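Local coordinates for solute Binding Protein, BlMnBP1 in complex with mannotriose (Bifidobacterium, PDB 6FUV) that binds manno-oligosaccharides such as mannotriose, probably capturing them outside the cell for import by an ABC transporter, at residues P152-E157 with P290-G295; Y125-D130 with I341-N346. All coordinates share one frame; numbering follows the deposited sequence.

Contact 1. Residues P152-E157 with P290-G295; sequences PKTPEE and PITVDG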
ATOM      1  N   PRO A 152      14.814 -16.050  -4.730  1.00 25.58           N
ATOM      2  CA  PRO A 152      13.870 -16.545  -5.745  1.00 18.50           C
ATOM      3  C   PRO A 152      13.294 -15.390  -6.549  1.00 17.84           C
ATOM      4  O   PRO A 152      13.033 -14.313  -6.021  1.00 16.29           O
ATOM      5  CB  PRO A 152      12.801 -17.259  -4.913  1.00 24.14           C
ATOM      6  CG  PRO A 152      12.872 -16.549  -3.553  1.00 20.30           C
ATOM      7  CD  PRO A 152      14.280 -16.193  -3.357  1.00 17.50           C
ATOM      8  N   LYS A 153      13.150 -15.617  -7.851  1.00 19.13           N
ATOM      9  CA  LYS A 153      12.588 -14.649  -8.769  1.00 20.03           C
ATOM     10  C   LYS A 153      11.364 -15.159  -9.505  1.00 14.37           C
ATOM     11  O   LYS A 153      10.754 -14.386 -10.228  1.00 19.17           O
ATOM     12  CB  LYS A 153      13.659 -14.220  -9.792  1.00 11.14           C
ATOM     13  CG  LYS A 153      14.803 -13.411  -9.181  1.00 19.24           C
ATOM     14  CD  LYS A 153      15.748 -12.865 -10.207  1.00 26.87           C
ATOM     15  CE  LYS A 153      16.814 -11.980  -9.551  1.00 32.65           C
ATOM     16  NZ  LYS A 153      17.237 -12.588  -8.257  1.00 32.96           N
ATOM     17  N   THR A 154      10.980 -16.415  -9.348  1.00 19.44           N
ATOM     18  CA  THR A 154       9.796 -16.997  -9.965  1.00 22.01           C
ATOM     19  C   THR A 154       8.976 -17.675  -8.884  1.00 23.22           C
ATOM     20  O   THR A 154       9.463 -17.896  -7.769  1.00 19.43           O
ATOM     21  CB  THR A 154      10.175 -18.029 -11.040  1.00 20.68           C
ATOM     22  OG1 THR A 154      10.804 -19.139 -10.395  1.00 13.14           O
ATOM     23  CG2 THR A 154      11.100 -17.432 -12.106  1.00 17.62           C
ATOM     24  N   PRO A 155       7.719 -18.048  -9.182  1.00 17.69           N
ATOM     25  CA  PRO A 155       6.930 -18.775  -8.170  1.00 15.35           C
ATOM     26  C   PRO A 155       7.497 -20.139  -7.788  1.00 26.67           C
ATOM     27  O   PRO A 155       7.460 -20.509  -6.609  1.00 20.27           O
ATOM     28  CB  PRO A 155       5.558 -18.901  -8.836  1.00 18.62           C
ATOM     29  CG  PRO A 155       5.471 -17.763  -9.821  1.00 17.82           C
ATOM     30  CD  PRO A 155       6.899 -17.626 -10.342  1.00 16.89           C
ATOM     31  N   GLU A 156       8.029 -20.891  -8.751  1.00 17.75           N
ATOM     32  CA  GLU A 156       8.616 -22.185  -8.439  1.00 19.56           C
ATOM     33  C   GLU A 156       9.855 -22.032  -7.574  1.00 21.32           C
ATOM     34  O   GLU A 156      10.050 -22.820  -6.640  1.00 18.21           O
ATOM     35  CB  GLU A 156       8.970 -22.926  -9.721  1.00 17.32           C
ATOM     36  CG  GLU A 156       7.810 -23.366 -10.569  1.00 24.48           C
ATOM     37  CD  GLU A 156       7.363 -22.318 -11.613  1.00 27.91           C
ATOM     38  OE1 GLU A 156       7.679 -21.123 -11.453  1.00 23.83           O
ATOM     39  OE2 GLU A 156       6.713 -22.707 -12.624  1.00 29.43           O
ATOM     40  N   GLU A 157      10.708 -21.044  -7.884  1.00 19.42           N
ATOM     41  CA  GLU A 157      11.889 -20.785  -7.061  1.00 14.18           C
ATOM     42  C   GLU A 157      11.469 -20.341  -5.667  1.00 18.40           C
ATOM     43  O   GLU A 157      12.107 -20.674  -4.671  1.00 19.62           O
ATOM     44  CB  GLU A 157      12.755 -19.713  -7.724  1.00 21.75           C
ATOM     45  CG  GLU A 157      13.574 -20.166  -8.939  1.00 11.51           C
ATOM     46  CD  GLU A 157      13.979 -19.046  -9.841  1.00 15.25           C
ATOM     47  OE1 GLU A 157      14.132 -17.891  -9.376  1.00 19.45           O
ATOM     48  OE2 GLU A 157      14.065 -19.286 -11.081  1.00 19.03           O
ATOM     49  N   PRO A 290       8.493 -12.628  -6.262  1.00 15.12           N
ATOM     50  CA  PRO A 290       9.160 -13.536  -7.208  1.00 15.71           C
ATOM     51  C   PRO A 290       8.345 -13.863  -8.457  1.00 20.92           C
ATOM     52  O   PRO A 290       7.856 -15.020  -8.720  1.00 14.65           O
ATOM     53  CB  PRO A 290       9.402 -14.758  -6.336  1.00 16.24           C
ATOM     54  CG  PRO A 290       8.235 -14.789  -5.439  1.00 18.75           C
ATOM     55  CD  PRO A 290       7.839 -13.368  -5.168  1.00 15.58           C
ATOM     56  N   ILE A 291       8.197 -12.853  -9.315  1.00 16.38           N
ATOM     57  CA  ILE A 291       7.701 -13.077 -10.666  1.00 18.87           C
ATOM     58  C   ILE A 291       8.708 -12.460 -11.615  1.00 16.62           C
ATOM     59  O   ILE A 291       9.204 -11.359 -11.364  1.00 15.43           O
ATOM     60  CB  ILE A 291       6.299 -12.479 -10.896  1.00 18.10           C
ATOM     61  CG1 ILE A 291       5.218 -13.344 -10.254  1.00 17.90           C
ATOM     62  CG2 ILE A 291       6.024 -12.328 -12.338  1.00 13.37           C
ATOM     63  CD1 ILE A 291       3.741 -12.943 -10.671  1.00 16.80           C
ATOM     64  N   THR A 292       8.960 -13.134 -12.737  1.00 12.93           N
ATOM     65  CA  THR A 292       9.816 -12.642 -13.812  1.00 16.32           C
ATOM     66  C   THR A 292       9.049 -12.667 -15.119  1.00 13.24           C
ATOM     67  O   THR A 292       8.371 -13.644 -15.433  1.00 18.64           O
ATOM     68  CB  THR A 292      11.122 -13.462 -13.910  1.00 15.49           C
ATOM     69  OG1 THR A 292      11.881 -13.282 -12.702  1.00 16.94           O
ATOM     70  CG2 THR A 292      11.969 -13.031 -15.059  1.00 19.70           C
ATOM     71  N   VAL A 293       9.106 -11.560 -15.832  1.00 18.64           N
ATOM     72  CA  VAL A 293       8.477 -11.423 -17.135  1.00 18.63           C
ATOM     73  C   VAL A 293       9.558 -11.223 -18.213  1.00 19.00           C
ATOM     74  O   VAL A 293      10.188 -10.166 -18.285  1.00 19.13           O
ATOM     75  CB  VAL A 293       7.459 -10.267 -17.138  1.00 22.69           C
ATOM     76  CG1 VAL A 293       6.800 -10.146 -18.488  1.00 18.97           C
ATOM     77  CG2 VAL A 293       6.387 -10.447 -16.063  1.00 19.28           C
ATOM     78  N   ASP A 294       9.742 -12.222 -19.070  1.00 19.43           N
ATOM     79  CA  ASP A 294      10.726 -12.204 -20.144  1.00 15.47           C
ATOM     80  C   ASP A 294      12.077 -11.765 -19.627  1.00 21.92           C
ATOM     81  O   ASP A 294      12.667 -10.790 -20.115  1.00 20.26           O
ATOM     82  CB  ASP A 294      10.275 -11.300 -21.291  1.00 28.97           C
ATOM     83  CG  ASP A 294       9.003 -11.761 -21.934  1.00 21.45           C
ATOM     84  OD1 ASP A 294       8.808 -12.981 -22.091  1.00 37.38           O
ATOM     85  OD2 ASP A 294       8.161 -10.912 -22.268  1.00 49.56           O
ATOM     86  N   GLY A 295      12.562 -12.490 -18.625  1.00 19.79           N
ATOM     87  CA  GLY A 295      13.864 -12.199 -18.058  1.00 20.63           C
ATOM     88  C   GLY A 295      13.989 -10.987 -17.168  1.00 17.52           C
ATOM     89  O   GLY A 295      15.095 -10.747 -16.663  1.00 19.05           O
TER

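Contact 2. Residues Y125-D130 with I341-N346; sequences YGVATD and IPIVKN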
ATOM      1  N   TYR A 125      -6.903  15.446  -4.966  1.00 14.32           N
ATOM      2  CA  TYR A 125      -7.510  15.443  -3.650  1.00 15.25           C
ATOM      3  C   TYR A 125      -6.675  14.719  -2.610  1.00 18.67           C
ATOM      4  O   TYR A 125      -6.992  14.795  -1.413  1.00 16.32           O
ATOM      5  CB  TYR A 125      -8.897  14.790  -3.729  1.00 16.39           C
ATOM      6  CG  TYR A 125      -9.864  15.617  -4.541  1.00 14.35           C
ATOM      7  CD1 TYR A 125     -10.532  16.694  -3.978  1.00 13.41           C
ATOM      8  CD2 TYR A 125     -10.074  15.353  -5.862  1.00 11.94           C
ATOM      9  CE1 TYR A 125     -11.431  17.452  -4.734  1.00 16.30           C
ATOM     10  CE2 TYR A 125     -10.936  16.101  -6.624  1.00 12.71           C
ATOM     11  CZ  TYR A 125     -11.598  17.167  -6.069  1.00 12.57           C
ATOM     12  OH  TYR A 125     -12.449  17.952  -6.807  1.00 21.08           O
ATOM     13  N   GLY A 126      -5.607  14.053  -3.035  1.00 22.29           N
ATOM     14  CA  GLY A 126      -4.733  13.342  -2.127  1.00 10.53           C
ATOM     15  C   GLY A 126      -3.272  13.450  -2.445  1.00 16.54           C
ATOM     16  O   GLY A 126      -2.926  13.434  -3.606  1.00 19.63           O
ATOM     17  N   VAL A 127      -2.428  13.571  -1.427  1.00  9.93           N
ATOM     18  CA  VAL A 127      -0.974  13.583  -1.533  1.00 11.53           C
ATOM     19  C   VAL A 127      -0.476  12.384  -0.726  1.00 19.72           C
ATOM     20  O   VAL A 127      -0.798  12.250   0.473  1.00 11.49           O
ATOM     21  CB  VAL A 127      -0.373  14.901  -1.014  1.00 10.03           C
ATOM     22  CG1 VAL A 127       1.168  14.845  -1.014  1.00 15.53           C
ATOM     23  CG2 VAL A 127      -0.891  16.058  -1.854  1.00 12.32           C
ATOM     24  N   ALA A 128       0.284  11.507  -1.389  1.00 12.50           N
ATOM     25  CA  ALA A 128       0.733  10.286  -0.747  1.00 10.96           C
ATOM     26  C   ALA A 128       1.789  10.631   0.286  1.00 14.10           C
ATOM     27  O   ALA A 128       2.574  11.564   0.102  1.00 10.73           O
ATOM     28  CB  ALA A 128       1.274   9.318  -1.772  1.00 14.46           C
ATOM     29  N   THR A 129       1.743   9.930   1.418  1.00 17.51           N
ATOM     30  CA  THR A 129       2.769  10.160   2.422  1.00 16.42           C
ATOM     31  C   THR A 129       4.137   9.782   1.878  1.00 13.76           C
ATOM     32  O   THR A 129       5.145  10.364   2.281  1.00 23.27           O
ATOM     33  CB  THR A 129       2.464   9.390   3.690  1.00 15.59           C
ATOM     34  OG1 THR A 129       2.535   8.012   3.388  1.00 18.63           O
ATOM     35  CG2 THR A 129       1.106   9.769   4.243  1.00 23.66           C
ATOM     36  N   ASP A 130       4.200   8.737   1.061  1.00 14.70           N
ATOM     37  CA  ASP A 130       5.397   8.409   0.299  1.00 12.45           C
ATOM     38  C   ASP A 130       5.046   7.442  -0.825  1.00 19.04           C
ATOM     39  O   ASP A 130       3.902   6.991  -0.937  1.00 11.17           O
ATOM     40  CB  ASP A 130       6.482   7.823   1.182  1.00 10.14           C
ATOM     41  CG  ASP A 130       6.060   6.621   1.939  1.00 11.20           C
ATOM     42  OD1 ASP A 130       5.428   5.726   1.353  1.00 17.74           O
ATOM     43  OD2 ASP A 130       6.421   6.549   3.146  1.00 18.01           O
ATOM     44  N   ILE A 341       9.334   6.098  -0.941  1.00 19.61           N
ATOM     45  CA  ILE A 341       9.923   6.844  -2.043  1.00 12.47           C
ATOM     46  C   ILE A 341       9.469   8.277  -1.828  1.00 12.52           C
ATOM     47  O   ILE A 341       8.276   8.516  -1.636  1.00 10.86           O
ATOM     48  CB  ILE A 341       9.525   6.253  -3.406  1.00 15.43           C
ATOM     49  CG1 ILE A 341      10.260   4.910  -3.574  1.00 14.24           C
ATOM     50  CG2 ILE A 341       9.971   7.137  -4.513  1.00 10.24           C
ATOM     51  CD1 ILE A 341       9.816   4.087  -4.720  1.00  9.27           C
ATOM     52  N   PRO A 342      10.355   9.261  -1.885  1.00 12.29           N
ATOM     53  CA  PRO A 342       9.922  10.642  -1.625  1.00 13.75           C
ATOM     54  C   PRO A 342       8.920  11.105  -2.661  1.00 14.53           C
ATOM     55  O   PRO A 342       9.027  10.781  -3.844  1.00 15.35           O
ATOM     56  CB  PRO A 342      11.218  11.453  -1.700  1.00 15.30           C
ATOM     57  CG  PRO A 342      12.140  10.601  -2.579  1.00 14.93           C
ATOM     58  CD  PRO A 342      11.773   9.172  -2.260  1.00 14.30           C
ATOM     59  N   ILE A 343       7.934  11.870  -2.195  1.00 12.70           N
ATOM     60  CA  ILE A 343       6.869  12.328  -3.073  1.00 19.00           C
ATOM     61  C   ILE A 343       7.153  13.659  -3.751  1.00 11.25           C
ATOM     62  O   ILE A 343       6.577  13.943  -4.805  1.00 10.25           O
ATOM     63  CB  ILE A 343       5.559  12.417  -2.269  1.00 12.33           C
ATOM     64  CG1 ILE A 343       5.028  11.016  -1.977  1.00 16.96           C
ATOM     65  CG2 ILE A 343       4.466  13.147  -3.000  1.00 14.76           C
ATOM     66  CD1 ILE A 343       4.723  10.191  -3.306  1.00 19.20           C
ATOM     67  N   VAL A 344       8.051  14.469  -3.209  1.00 12.99           N
ATOM     68  CA  VAL A 344       8.476  15.621  -3.977  1.00 17.12           C
ATOM     69  C   VAL A 344       8.864  15.133  -5.373  1.00 14.62           C
ATOM     70  O   VAL A 344       9.673  14.213  -5.530  1.00 13.86           O
ATOM     71  CB  VAL A 344       9.643  16.344  -3.283  1.00 22.07           C
ATOM     72  CG1 VAL A 344      10.174  17.417  -4.212  1.00 24.70           C
ATOM     73  CG2 VAL A 344       9.262  16.956  -1.969  1.00 20.01           C
ATOM     74  N   LYS A 345       8.362  15.833  -6.390  1.00 12.16           N
ATOM     75  CA  LYS A 345       8.268  15.262  -7.733  1.00 13.25           C
ATOM     76  C   LYS A 345       9.622  14.834  -8.270  1.00 16.24           C
ATOM     77  O   LYS A 345       9.760  13.728  -8.794  1.00 24.11           O
ATOM     78  CB  LYS A 345       7.624  16.261  -8.700  1.00 20.07           C
ATOM     79  CG  LYS A 345       7.656  15.834 -10.204  1.00 20.47           C
ATOM     80  CD  LYS A 345       6.910  14.537 -10.389  1.00 20.80           C
ATOM     81  CE  LYS A 345       6.869  14.099 -11.816  1.00 21.66           C
ATOM     82  NZ  LYS A 345       5.850  14.823 -12.611  1.00 18.67           N
ATOM     83  N   ASN A 346      10.619  15.714  -8.210  1.00 16.73           N
ATOM     84  CA  ASN A 346      11.912  15.418  -8.824  1.00 17.98           C
ATOM     85  C   ASN A 346      12.990  15.128  -7.792  1.00 12.56           C
ATOM     86  O   ASN A 346      14.171  15.323  -8.047  1.00 21.69           O
ATOM     87  CB  ASN A 346      12.388  16.553  -9.733  1.00 15.17           C
ATOM     88  CG  ASN A 346      11.428  16.870 -10.858  1.00 18.44           C
ATOM     89  OD1 ASN A 346      10.949  17.970 -10.944  1.00 20.90           O
ATOM     90  ND2 ASN A 346      11.193  15.920 -11.748  1.00 17.30           N
TER
HETATM   91  O   HOH W   1       7.187  12.162   0.561  1.00  6.92           O

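Contact 1. Residues P152-E157 with P290-G295
The backbone oxygen of Lys153 takes a hydrogen bond from the hydroxyl of Thr292, with OG1 2.9 Å from Lys153 O. The donor stands well above the carbonyl plane, 51° out of it. The torsion of Thr292 turns OG1 anti to its carbonyl carbon (chi1 -64°) and puts it beside its own backbone N. From there OG1 also lies against Lys153 CB, at 3.5 Å. A valine in place of Thr292 would probably leave Lys153 O without this donor and make the loop less firmly joined to the helix start.

The helix start is capped: Thr154 is the N-cap residue, and its OG1 accepts from Glu157 N at 3.2 Å. The carboxylate of Glu157 reaches back, and its OE1 receives Lys153 N at 2.9 Å. One bond caps the first turn of helix 155-168; the other ties Glu157 back to the residue before the cap.

Pro290, in the loop after strand 284-288, covers the most surface on the loop side. Its ring lies beside the backbone of 152-154, with CB 3.7 Å from Pro152 O and 3.5 Å from Thr154 O. Pro155 CG meets Ile291 CG1 at 4.4 Å, a loose apolar touch. Ile291 also packs on Ala226 and Val227 of helix 223-236, while the Pro152 and Pro290 rings both touch Phe158 of helix 155-168.

Contact 2. Residues Y125-D130 with I341-N346
Ile341 meets Asp130 through its backbone, and its O lies 3.4 Å from Asp130 CB. The end of the Ile341 side chain leads away from 125-130 to touch Leu301.

Ile343 carries most of the contact. Its side chain points at the strand, with CG1 anti to the carbonyl carbon (chi1 -73°). This lays CG1 against the backbone of 128-130, 3.3 Å from Ala128 O and 3.5 Å from Asp130 CA. The CD1 methyl goes further, to 3.9 Å from Ala128 CB. The other branch, CG2, meets Val127 CG1 at 4.2 Å. The two branches of Ile343 thus reach from Val127 to Asp130, past the end of strand residues 127-128.

No direct hydrogen bond crosses between the segments. A water links them instead: it accepts from Ile343 N at 2.9 Å and donates to Thr129 O at 3.2 Å. Both buried backbone groups thus gain a polar partner. The Asp130 carboxylate turns to other partners, and its OD1 accepts from Gln132 NE2 and Asn304 ND2.

Val127, Thr129 and Asp130 bond by backbone to strand 298-309 in the large mixed sheet of this periplasmic-binding-protein type fold. Val127 and Ile343 both touch Thr329 of helix 315-330, and Asp130 rests on Tyr334 and Ser335 of helix 334-337.

From the N terminus, the chain first reaches 125-130 in strand 123-132, the earlier half of contact 2. It then runs to 152-157, where helix 155-168 begins. After more than a hundred residues it returns at 290-295, and contact 1 closes its loop. It next passes through strand 298-309 and helix 315-330, and contact 2 closes the outer loop at 341-346. Contact 1 is therefore nested inside contact 2. The two do not touch: their centres are 30 Å apart, with nearest atoms about 17 Å apart. Contact 1 joins a helix start to the loop following the four-stranded sheet, while contact 2 joins the larger sheet to a later loop.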